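Local coordinates for nucleoprotein (Schmallenberg virus, PDB 4JNG) that encapsidates the viral RNA genome, shielding it from nucleases and forming the helical nucleocapsid that serves as template for transcription and replication, at residues Y158-E163 with T199-A204; A148-D153 with M177-R182. One frame throughout, in Å; residues are numbered along the deposited sequence.

Interaction 1: residues Y158-E163 with T199-A204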
ATOM      1  N   TYR B 158      -0.278  -3.163 -34.057  1.00 11.95           N
ATOM      2  CA  TYR B 158      -0.855  -2.137 -33.180  1.00 12.20           C
ATOM      3  C   TYR B 158      -0.560  -2.324 -31.684  1.00  9.76           C
ATOM      4  O   TYR B 158      -0.256  -1.350 -31.002  1.00 10.61           O
ATOM      5  CB  TYR B 158      -2.363  -1.970 -33.428  1.00 14.09           C
ATOM      6  CG  TYR B 158      -2.646  -1.124 -34.647  1.00 15.73           C
ATOM      7  CD1 TYR B 158      -2.199   0.193 -34.712  1.00 18.09           C
ATOM      8  CD2 TYR B 158      -3.324  -1.637 -35.745  1.00 14.88           C
ATOM      9  CE1 TYR B 158      -2.433   0.979 -35.826  1.00 19.53           C
ATOM     10  CE2 TYR B 158      -3.563  -0.855 -36.864  1.00 17.46           C
ATOM     11  CZ  TYR B 158      -3.117   0.451 -36.896  1.00 20.07           C
ATOM     12  OH  TYR B 158      -3.350   1.232 -37.999  1.00 23.87           O
ATOM     13  N   PRO B 159      -0.649  -3.566 -31.169  1.00  5.97           N
ATOM     14  CA  PRO B 159      -0.397  -3.758 -29.739  1.00  5.43           C
ATOM     15  C   PRO B 159       1.028  -3.365 -29.321  1.00  5.99           C
ATOM     16  O   PRO B 159       1.222  -2.860 -28.224  1.00  5.81           O
ATOM     17  CB  PRO B 159      -0.627  -5.262 -29.533  1.00  5.07           C
ATOM     18  CG  PRO B 159      -1.501  -5.673 -30.661  1.00  5.03           C
ATOM     19  CD  PRO B 159      -1.108  -4.806 -31.818  1.00  5.22           C
ATOM     20  N   LEU B 160       1.995  -3.598 -30.204  1.00  7.04           N
ATOM     21  CA  LEU B 160       3.381  -3.191 -29.979  1.00  8.72           C
ATOM     22  C   LEU B 160       3.525  -1.686 -29.823  1.00 10.17           C
ATOM     23  O   LEU B 160       4.120  -1.219 -28.853  1.00 11.09           O
ATOM     24  CB  LEU B 160       4.279  -3.659 -31.127  1.00  9.67           C
ATOM     25  CG  LEU B 160       5.705  -3.091 -31.131  1.00 11.25           C
ATOM     26  CD1 LEU B 160       6.454  -3.450 -29.859  1.00 11.03           C
ATOM     27  CD2 LEU B 160       6.450  -3.580 -32.360  1.00 13.73           C
ATOM     28  N   VAL B 161       2.991  -0.938 -30.785  1.00 12.62           N
ATOM     29  CA  VAL B 161       3.146   0.518 -30.791  1.00 13.58           C
ATOM     30  C   VAL B 161       2.213   1.190 -29.780  1.00 13.61           C
ATOM     31  O   VAL B 161       2.566   2.219 -29.208  1.00 14.66           O
ATOM     32  CB  VAL B 161       2.987   1.132 -32.206  1.00 14.45           C
ATOM     33  CG1 VAL B 161       3.962   0.484 -33.180  1.00 14.58           C
ATOM     34  CG2 VAL B 161       1.555   1.026 -32.725  1.00 15.53           C
ATOM     35  N   ILE B 162       1.036   0.605 -29.548  1.00 12.64           N
ATOM     36  CA  ILE B 162       0.145   1.062 -28.467  1.00 11.05           C
ATOM     37  C   ILE B 162       0.868   1.049 -27.113  1.00 12.08           C
ATOM     38  O   ILE B 162       0.618   1.899 -26.256  1.00 11.93           O
ATOM     39  CB  ILE B 162      -1.130   0.198 -28.368  1.00 10.80           C
ATOM     40  CG1 ILE B 162      -2.093   0.528 -29.520  1.00 11.10           C
ATOM     41  CG2 ILE B 162      -1.845   0.429 -27.034  1.00 10.62           C
ATOM     42  CD1 ILE B 162      -3.228  -0.467 -29.695  1.00 10.84           C
ATOM     43  N   GLU B 163       1.748   0.071 -26.923  1.00 12.97           N
ATOM     44  CA  GLU B 163       2.491  -0.049 -25.675  1.00 13.98           C
ATOM     45  C   GLU B 163       3.639   0.955 -25.629  1.00 12.98           C
ATOM     46  O   GLU B 163       3.892   1.561 -24.587  1.00 13.24           O
ATOM     47  CB  GLU B 163       3.008  -1.471 -25.492  1.00 16.21           C
ATOM     48  CG  GLU B 163       2.870  -1.978 -24.069  1.00 20.66           C
ATOM     49  CD  GLU B 163       2.287  -3.378 -24.007  1.00 25.23           C
ATOM     50  OE1 GLU B 163       1.053  -3.498 -23.852  1.00 30.38           O
ATOM     51  OE2 GLU B 163       3.059  -4.352 -24.123  1.00 31.17           O
ATOM     52  N   THR B 199       9.572  -0.435 -41.355  1.00 36.66           N
ATOM     53  CA  THR B 199       8.747   0.488 -42.148  1.00 35.11           C
ATOM     54  C   THR B 199       7.262   0.350 -41.801  1.00 35.32           C
ATOM     55  O   THR B 199       6.567   1.352 -41.606  1.00 35.48           O
ATOM     56  CB  THR B 199       8.942   0.252 -43.666  1.00 31.58           C
ATOM     57  OG1 THR B 199      10.329   0.396 -44.002  1.00 34.29           O
ATOM     58  CG2 THR B 199       8.128   1.238 -44.496  1.00 22.22           C
ATOM     59  N   GLU B 200       6.786  -0.893 -41.744  1.00 36.75           N
ATOM     60  CA  GLU B 200       5.424  -1.186 -41.285  1.00 36.04           C
ATOM     61  C   GLU B 200       5.202  -0.685 -39.861  1.00 34.99           C
ATOM     62  O   GLU B 200       4.161  -0.104 -39.559  1.00 32.88           O
ATOM     63  CB  GLU B 200       5.127  -2.695 -41.340  1.00 34.34           C
ATOM     64  CG  GLU B 200       4.169  -3.126 -42.444  1.00 37.04           C
ATOM     65  CD  GLU B 200       4.821  -3.203 -43.812  1.00 37.20           C
ATOM     66  OE1 GLU B 200       5.731  -2.398 -44.094  1.00 36.78           O
ATOM     67  OE2 GLU B 200       4.411  -4.072 -44.614  1.00 38.90           O
ATOM     68  N   ILE B 201       6.186  -0.915 -38.994  1.00 36.56           N
ATOM     69  CA  ILE B 201       6.057  -0.580 -37.577  1.00 35.31           C
ATOM     70  C   ILE B 201       6.003   0.931 -37.397  1.00 35.69           C
ATOM     71  O   ILE B 201       5.137   1.440 -36.682  1.00 31.12           O
ATOM     72  CB  ILE B 201       7.204  -1.178 -36.733  1.00 33.99           C
ATOM     73  CG1 ILE B 201       7.167  -2.708 -36.805  1.00 35.66           C
ATOM     74  CG2 ILE B 201       7.086  -0.747 -35.272  1.00 28.35           C
ATOM     75  CD1 ILE B 201       8.461  -3.377 -36.396  1.00 34.98           C
ATOM     76  N   LYS B 202       6.917   1.638 -38.058  1.00 37.52           N
ATOM     77  CA  LYS B 202       6.940   3.100 -38.009  1.00 35.41           C
ATOM     78  C   LYS B 202       5.630   3.664 -38.567  1.00 28.62           C
ATOM     79  O   LYS B 202       5.099   4.646 -38.047  1.00 25.69           O
ATOM     80  CB  LYS B 202       8.140   3.667 -38.782  1.00 38.73           C
ATOM     81  CG  LYS B 202       8.854   4.814 -38.076  1.00 41.49           C
ATOM     82  CD  LYS B 202       7.909   5.953 -37.719  1.00 41.47           C
ATOM     83  CE  LYS B 202       8.666   7.225 -37.371  1.00 40.99           C
ATOM     84  NZ  LYS B 202       9.530   7.056 -36.174  1.00 38.79           N
ATOM     85  N   ALA B 203       5.111   3.029 -39.617  1.00 25.22           N
ATOM     86  CA  ALA B 203       3.819   3.413 -40.183  1.00 24.94           C
ATOM     87  C   ALA B 203       2.708   3.280 -39.141  1.00 21.24           C
ATOM     88  O   ALA B 203       2.011   4.247 -38.857  1.00 21.37           O
ATOM     89  CB  ALA B 203       3.502   2.578 -41.414  1.00 27.40           C
ATOM     90  N   ALA B 204       2.566   2.090 -38.559  1.00 20.35           N
ATOM     91  CA  ALA B 204       1.540   1.840 -37.533  1.00 18.33           C
ATOM     92  C   ALA B 204       1.744   2.687 -36.265  1.00 17.27           C
ATOM     93  O   ALA B 204       0.769   3.116 -35.636  1.00 16.51           O
ATOM     94  CB  ALA B 204       1.491   0.362 -37.177  1.00 18.30           C
TER
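A helix-helix contact in the predominantly helical C-terminal half of the nucleoprotein brings Tyr158, Leu160 and Val161, in the first turn of helix 158-168, against Ile201 and Ala204 of helix 198-209. The two short axes approach to 9.5 Å and cross at -58°, and side-chain carbons pack on each other and on backbone carbonyls. Val161 divides its two methyls between the partners: CG1 lies 4.0 Å from Ile201 CG2, while CG2 rests 3.7 Å from the carbonyl O of Ala204. Ile201 CG2, set opposite the backbone N across the first torsion, is wedged between two residues, with CD2 of Leu160 reaching it at 4.1 Å. The CB of Tyr158 points off the partner helix, but chi1 of -80° turns the ring back, and its CE1 comes within 4.2 Å of Ala204 CB. The closest CA pair across the two segments is Tyr158 and Ala204, 6.4 Å apart. Val161 continues along helix 198-209 onto Phe205 and Val208, and the Tyr158 ring also touches helix 138-142. Leu160 faces helix 177-181 as well, while Arg223 of a second subunit packs on both Leu160 and Ile201.

Interaction 2: residues A148-D153 with M177-R182. With nucleotides of chain A.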
ATOM      1  N   ALA B 148      -3.646  -9.284 -27.135  1.00  4.63           N
ATOM      2  CA  ALA B 148      -3.533  -9.044 -28.576  1.00  4.87           C
ATOM      3  C   ALA B 148      -2.074  -9.010 -29.051  1.00  4.87           C
ATOM      4  O   ALA B 148      -1.798  -9.281 -30.219  1.00  4.54           O
ATOM      5  CB  ALA B 148      -4.237  -7.751 -28.960  1.00  4.94           C
ATOM      6  N   GLU B 149      -1.153  -8.687 -28.144  1.00  4.91           N
ATOM      7  CA  GLU B 149       0.288  -8.677 -28.464  1.00  5.03           C
ATOM      8  C   GLU B 149       0.863 -10.055 -28.856  1.00  4.96           C
ATOM      9  O   GLU B 149       1.942 -10.143 -29.444  1.00  5.11           O
ATOM     10  CB  GLU B 149       1.092  -8.036 -27.319  1.00  5.28           C
ATOM     11  CG  GLU B 149       1.324  -8.902 -26.087  1.00  5.73           C
ATOM     12  CD  GLU B 149       0.087  -9.145 -25.239  1.00  6.24           C
ATOM     13  OE1 GLU B 149      -0.919  -8.397 -25.332  1.00  6.85           O
ATOM     14  OE2 GLU B 149       0.134 -10.112 -24.460  1.00  6.61           O
ATOM     15  N   MET B 150       0.138 -11.125 -28.539  1.00  4.81           N
ATOM     16  CA  MET B 150       0.460 -12.460 -29.037  1.00  4.92           C
ATOM     17  C   MET B 150       0.260 -12.614 -30.560  1.00  4.94           C
ATOM     18  O   MET B 150       0.698 -13.613 -31.138  1.00  5.07           O
ATOM     19  CB  MET B 150      -0.438 -13.502 -28.365  1.00  5.04           C
ATOM     20  CG  MET B 150      -0.317 -13.632 -26.861  1.00  5.17           C
ATOM     21  SD  MET B 150      -1.252 -15.073 -26.292  1.00  5.42           S
ATOM     22  CE  MET B 150      -2.935 -14.479 -26.253  1.00  5.11           C
ATOM     23  N   PHE B 151      -0.418 -11.659 -31.200  1.00  4.84           N
ATOM     24  CA  PHE B 151      -0.712 -11.741 -32.629  1.00  5.02           C
ATOM     25  C   PHE B 151      -0.395 -10.428 -33.339  1.00  5.57           C
ATOM     26  O   PHE B 151      -1.277  -9.780 -33.903  1.00  5.77           O
ATOM     27  CB  PHE B 151      -2.192 -12.114 -32.836  1.00  4.93           C
ATOM     28  CG  PHE B 151      -2.622 -13.326 -32.063  1.00  4.69           C
ATOM     29  CD1 PHE B 151      -2.150 -14.582 -32.407  1.00  4.70           C
ATOM     30  CD2 PHE B 151      -3.486 -13.211 -30.985  1.00  4.63           C
ATOM     31  CE1 PHE B 151      -2.528 -15.703 -31.688  1.00  4.72           C
ATOM     32  CE2 PHE B 151      -3.876 -14.325 -30.267  1.00  4.60           C
ATOM     33  CZ  PHE B 151      -3.390 -15.574 -30.617  1.00  4.70           C
ATOM     34  N   LEU B 152       0.873 -10.032 -33.319  1.00  6.39           N
ATOM     35  CA  LEU B 152       1.302  -8.824 -34.032  1.00  7.63           C
ATOM     36  C   LEU B 152       0.930  -8.862 -35.532  1.00  8.21           C
ATOM     37  O   LEU B 152       0.552  -7.841 -36.100  1.00  9.78           O
ATOM     38  CB  LEU B 152       2.808  -8.589 -33.824  1.00  9.32           C
ATOM     39  CG  LEU B 152       3.309  -7.692 -32.670  1.00 11.16           C
ATOM     40  CD1 LEU B 152       2.254  -7.220 -31.678  1.00 11.53           C
ATOM     41  CD2 LEU B 152       4.453  -8.373 -31.930  1.00 13.98           C
ATOM     42  N   ASP B 153       0.994 -10.038 -36.156  1.00  8.89           N
ATOM     43  CA  ASP B 153       0.621 -10.194 -37.570  1.00 11.23           C
ATOM     44  C   ASP B 153      -0.855  -9.862 -37.833  1.00 10.11           C
ATOM     45  O   ASP B 153      -1.175  -9.112 -38.763  1.00 10.53           O
ATOM     46  CB  ASP B 153       0.931 -11.624 -38.043  1.00 15.40           C
ATOM     47  CG  ASP B 153       0.563 -11.862 -39.507  1.00 21.68           C
ATOM     48  OD1 ASP B 153      -0.644 -11.859 -39.839  1.00 28.37           O
ATOM     49  OD2 ASP B 153       1.481 -12.080 -40.325  1.00 23.24           O
ATOM     50  N   MET B 177       6.229  -3.898 -21.387  1.00 14.75           N
ATOM     51  CA  MET B 177       6.705  -4.059 -22.758  1.00 13.30           C
ATOM     52  C   MET B 177       7.586  -5.294 -22.897  1.00 10.42           C
ATOM     53  O   MET B 177       7.868  -5.748 -24.004  1.00 11.14           O
ATOM     54  CB  MET B 177       7.479  -2.823 -23.222  1.00 16.20           C
ATOM     55  CG  MET B 177       6.612  -1.662 -23.670  1.00 19.43           C
ATOM     56  SD  MET B 177       7.461  -0.627 -24.875  1.00 25.39           S
ATOM     57  CE  MET B 177       7.355  -1.640 -26.350  1.00 30.88           C
ATOM     58  N   LYS B 178       8.022  -5.834 -21.768  1.00  9.42           N
ATOM     59  CA  LYS B 178       8.820  -7.044 -21.743  1.00 10.36           C
ATOM     60  C   LYS B 178       8.247  -8.123 -22.657  1.00 10.16           C
ATOM     61  O   LYS B 178       8.969  -8.674 -23.493  1.00 11.40           O
ATOM     62  CB  LYS B 178       8.890  -7.561 -20.312  1.00 11.34           C
ATOM     63  CG  LYS B 178       9.749  -8.796 -20.125  1.00 12.92           C
ATOM     64  CD  LYS B 178       9.741  -9.237 -18.673  1.00 14.62           C
ATOM     65  CE  LYS B 178       8.429  -9.914 -18.296  1.00 14.03           C
ATOM     66  NZ  LYS B 178       8.267 -10.019 -16.822  1.00 14.34           N
ATOM     67  N   LYS B 179       6.952  -8.411 -22.504  1.00  8.51           N
ATOM     68  CA  LYS B 179       6.335  -9.506 -23.245  1.00  7.23           C
ATOM     69  C   LYS B 179       6.309  -9.258 -24.742  1.00  7.71           C
ATOM     70  O   LYS B 179       6.737 -10.111 -25.529  1.00  7.63           O
ATOM     71  CB  LYS B 179       4.904  -9.782 -22.758  1.00  6.07           C
ATOM     72  CG  LYS B 179       4.370 -11.102 -23.293  1.00  5.55           C
ATOM     73  CD  LYS B 179       2.976 -11.440 -22.795  1.00  5.13           C
ATOM     74  CE  LYS B 179       2.337 -12.532 -23.650  1.00  4.97           C
ATOM     75  NZ  LYS B 179       3.071 -13.826 -23.643  1.00  4.93           N
ATOM     76  N   VAL B 180       5.792  -8.101 -25.136  1.00  8.13           N
ATOM     77  CA  VAL B 180       5.588  -7.807 -26.549  1.00  9.30           C
ATOM     78  C   VAL B 180       6.907  -7.815 -27.315  1.00 10.44           C
ATOM     79  O   VAL B 180       6.974  -8.296 -28.448  1.00  9.99           O
ATOM     80  CB  VAL B 180       4.812  -6.479 -26.766  1.00  9.96           C
ATOM     81  CG1 VAL B 180       5.622  -5.265 -26.329  1.00 11.14           C
ATOM     82  CG2 VAL B 180       4.381  -6.347 -28.220  1.00  9.14           C
ATOM     83  N   LEU B 181       7.970  -7.336 -26.677  1.00 11.45           N
ATOM     84  CA  LEU B 181       9.256  -7.234 -27.344  1.00 12.02           C
ATOM     85  C   LEU B 181       9.875  -8.589 -27.681  1.00 11.59           C
ATOM     86  O   LEU B 181      10.763  -8.653 -28.536  1.00 12.50           O
ATOM     87  CB  LEU B 181      10.204  -6.345 -26.537  1.00 13.18           C
ATOM     88  CG  LEU B 181       9.675  -4.904 -26.526  1.00 14.11           C
ATOM     89  CD1 LEU B 181      10.376  -4.061 -25.474  1.00 15.32           C
ATOM     90  CD2 LEU B 181       9.793  -4.270 -27.906  1.00 15.61           C
ATOM     91  N   ARG B 182       9.398  -9.667 -27.052  1.00 10.68           N
ATOM     92  CA  ARG B 182       9.842 -11.009 -27.445  1.00 11.27           C
ATOM     93  C   ARG B 182       8.796 -11.860 -28.170  1.00 11.82           C
ATOM     94  O   ARG B 182       9.031 -13.039 -28.431  1.00 11.54           O
ATOM     95  CB  ARG B 182      10.461 -11.775 -26.269  1.00 11.32           C
ATOM     96  CG  ARG B 182       9.694 -11.805 -24.965  1.00 11.34           C
ATOM     97  CD  ARG B 182      10.459 -12.690 -23.988  1.00 12.50           C
ATOM     98  NE  ARG B 182       9.687 -12.992 -22.782  1.00 16.36           N
ATOM     99  CZ  ARG B 182       9.899 -12.469 -21.576  1.00 17.20           C
ATOM    100  NH1 ARG B 182      10.882 -11.594 -21.363  1.00 21.63           N
ATOM    101  NH2 ARG B 182       9.122 -12.835 -20.565  1.00 18.55           N
TER
ATOM    102  P     U A  23       6.496 -15.077 -23.939  1.00  7.15           P
ATOM    103  OP1   U A  23       5.780 -13.810 -23.701  1.00  6.50           O
ATOM    104  OP2   U A  23       7.903 -15.206 -23.492  1.00  7.61           O
ATOM    105  O5'   U A  23       5.608 -16.245 -23.341  1.00  6.10           O
ATOM    106  C5'   U A  23       5.968 -16.742 -22.078  1.00  5.18           C
ATOM    107  C4'   U A  23       5.081 -17.876 -21.660  1.00  5.00           C
ATOM    108  O4'   U A  23       5.957 -18.891 -21.101  1.00  5.00           O
ATOM    109  C3'   U A  23       4.080 -17.515 -20.561  1.00  4.91           C
ATOM    110  O3'   U A  23       2.725 -17.421 -21.022  1.00  4.76           O
ATOM    111  C2'   U A  23       4.284 -18.616 -19.523  1.00  4.90           C
ATOM    112  O2'   U A  23       3.515 -19.776 -19.744  1.00  4.87           O
ATOM    113  C1'   U A  23       5.763 -18.947 -19.709  1.00  4.93           C
ATOM    114  N1    U A  23       6.667 -17.990 -19.047  1.00  4.94           N
ATOM    115  C2    U A  23       6.705 -18.025 -17.667  1.00  4.96           C
ATOM    116  O2    U A  23       6.046 -18.809 -17.008  1.00  4.92           O
ATOM    117  N3    U A  23       7.554 -17.114 -17.089  1.00  5.04           N
ATOM    118  C4    U A  23       8.353 -16.192 -17.731  1.00  5.06           C
ATOM    119  O4    U A  23       9.063 -15.436 -17.066  1.00  5.41           O
ATOM    120  C5    U A  23       8.256 -16.215 -19.158  1.00  5.02           C
ATOM    121  C6    U A  23       7.441 -17.094 -19.752  1.00  5.00           C
ATOM    122  P     U A  24       1.829 -16.136 -20.666  1.00  4.70           P
ATOM    123  OP1   U A  24       0.433 -16.381 -21.173  1.00  4.55           O
ATOM    124  OP2   U A  24       2.555 -14.922 -21.103  1.00  4.29           O
ATOM    125  O5'   U A  24       1.792 -16.118 -19.078  1.00  4.36           O
ATOM    126  C5'   U A  24       1.344 -17.244 -18.314  1.00  4.83           C
ATOM    127  C4'   U A  24       1.626 -17.013 -16.851  1.00  4.87           C
ATOM    128  O4'   U A  24       3.055 -17.143 -16.597  1.00  4.85           O
ATOM    129  C3'   U A  24       1.281 -15.631 -16.319  1.00  4.86           C
ATOM    130  O3'   U A  24      -0.094 -15.511 -16.001  1.00  4.71           O
ATOM    131  C2'   U A  24       2.176 -15.545 -15.089  1.00  4.91           C
ATOM    132  O2'   U A  24       1.721 -16.268 -13.961  1.00  4.66           O
ATOM    133  C1'   U A  24       3.449 -16.208 -15.607  1.00  4.91           C
ATOM    134  N1    U A  24       4.414 -15.270 -16.201  1.00  4.97           N
ATOM    135  C2    U A  24       5.212 -14.546 -15.335  1.00  5.05           C
ATOM    136  O2    U A  24       5.132 -14.646 -14.123  1.00  5.03           O
ATOM    137  N3    U A  24       6.099 -13.693 -15.945  1.00  5.31           N
ATOM    138  C4    U A  24       6.270 -13.496 -17.298  1.00  5.59           C
ATOM    139  O4    U A  24       7.115 -12.691 -17.692  1.00  6.34           O
ATOM    140  C5    U A  24       5.405 -14.279 -18.127  1.00  5.39           C
ATOM    141  C6    U A  24       4.526 -15.117 -17.564  1.00  5.08           C
ATOM    142  P     U A  25      -0.889 -14.147 -16.302  1.00  4.75           P
ATOM    143  OP1   U A  25      -2.334 -14.432 -16.150  1.00  4.56           O
ATOM    144  OP2   U A  25      -0.378 -13.554 -17.560  1.00  4.17           O
ATOM    145  O5'   U A  25      -0.477 -13.231 -15.069  1.00  4.70           O
ATOM    146  C5'   U A  25      -0.779 -13.637 -13.729  1.00  4.87           C
ATOM    147  C4'   U A  25       0.037 -12.816 -12.766  1.00  5.03           C
ATOM    148  O4'   U A  25       1.448 -12.984 -13.064  1.00  5.11           O
ATOM    149  C3'   U A  25      -0.189 -11.317 -12.849  1.00  5.17           C
ATOM    150  O3'   U A  25      -1.359 -10.976 -12.107  1.00  5.66           O
ATOM    151  C2'   U A  25       1.110 -10.765 -12.269  1.00  5.18           C
ATOM    152  O2'   U A  25       1.085 -10.735 -10.860  1.00  4.51           O
ATOM    153  C1'   U A  25       2.140 -11.790 -12.748  1.00  5.36           C
ATOM    154  N1    U A  25       2.961 -11.393 -13.907  1.00  6.31           N
ATOM    155  C2    U A  25       4.144 -10.724 -13.643  1.00  7.81           C
ATOM    156  O2    U A  25       4.505 -10.437 -12.515  1.00  8.66           O
ATOM    157  N3    U A  25       4.884 -10.398 -14.753  1.00  8.31           N
ATOM    158  C4    U A  25       4.577 -10.668 -16.070  1.00  7.80           C
ATOM    159  O4    U A  25       5.352 -10.310 -16.959  1.00  7.52           O
ATOM    160  C5    U A  25       3.342 -11.369 -16.261  1.00  6.47           C
ATOM    161  C6    U A  25       2.598 -11.704 -15.199  1.00  5.91           C
TER
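This contact sets a loop against a short helix beside bound RNA: Glu149 and Leu152, between helices 138-142 and 158-168, meet Val180 and Lys179 of helix 177-181. Its apolar part centres on Val180 CG2, which lies 3.8 Å from Glu149 CB and also meets Leu152 CD1. Glu149 and Lys179 run across each other at about a right angle. Glu149 bends at chi2 (-71°), bringing OE2 to 3.4 Å from Lys179 CE; the ammonium NZ stays 4.8 Å from OE2, too far for a salt bridge, although the opposite charge may still steady the lysine electrostatically. That NZ is turned instead to the RNA, chain A, by the bend at the end of its side chain (chi4 61°), bridging two successive phosphates with hydrogen bonds of 2.7 Å to OP1 of U23 of chain A and 2.8 Å to OP2 of U24 of chain A. Arg182 reaches the other phosphate oxygen of U23 through NE, 2.9 Å from OP2, with an N-H...O angle of 160° and the phosphorus in the guanidinium plane. Lys178 reaches the bases, its NZ bonding O4 of U25 of chain A at 2.9 Å and, weakly, O4 of U24. Three basic residues on and just after one short helix thus grip both backbone and bases, as befits the positively charged RNA-binding cleft of an orthobunyavirus nucleoprotein.

Both contacts within the chain are largely buried, but their surroundings differ. Interaction 1 joins two helices through aliphatic and aromatic carbons and backbone carbonyls, without a polar bond; interaction 2 is a loop-to-helix contact whose apolar base gives way to cationic side chains on the RNA. A second subunit reaches both, through Arg223 at interaction 1. Helix 158-168 links them: one side of it meets 199-204, while Pro159 rests on Ala148 and Glu149, and Leu160 CA lies 3.7 Å from Val180 CG2. Val180 is thus shared between helix 158-168 and the loop 148-153. The two contacts touch, so that packing runs from helix 198-209 through helix 158-168 to the RNA-binding helix 177-181.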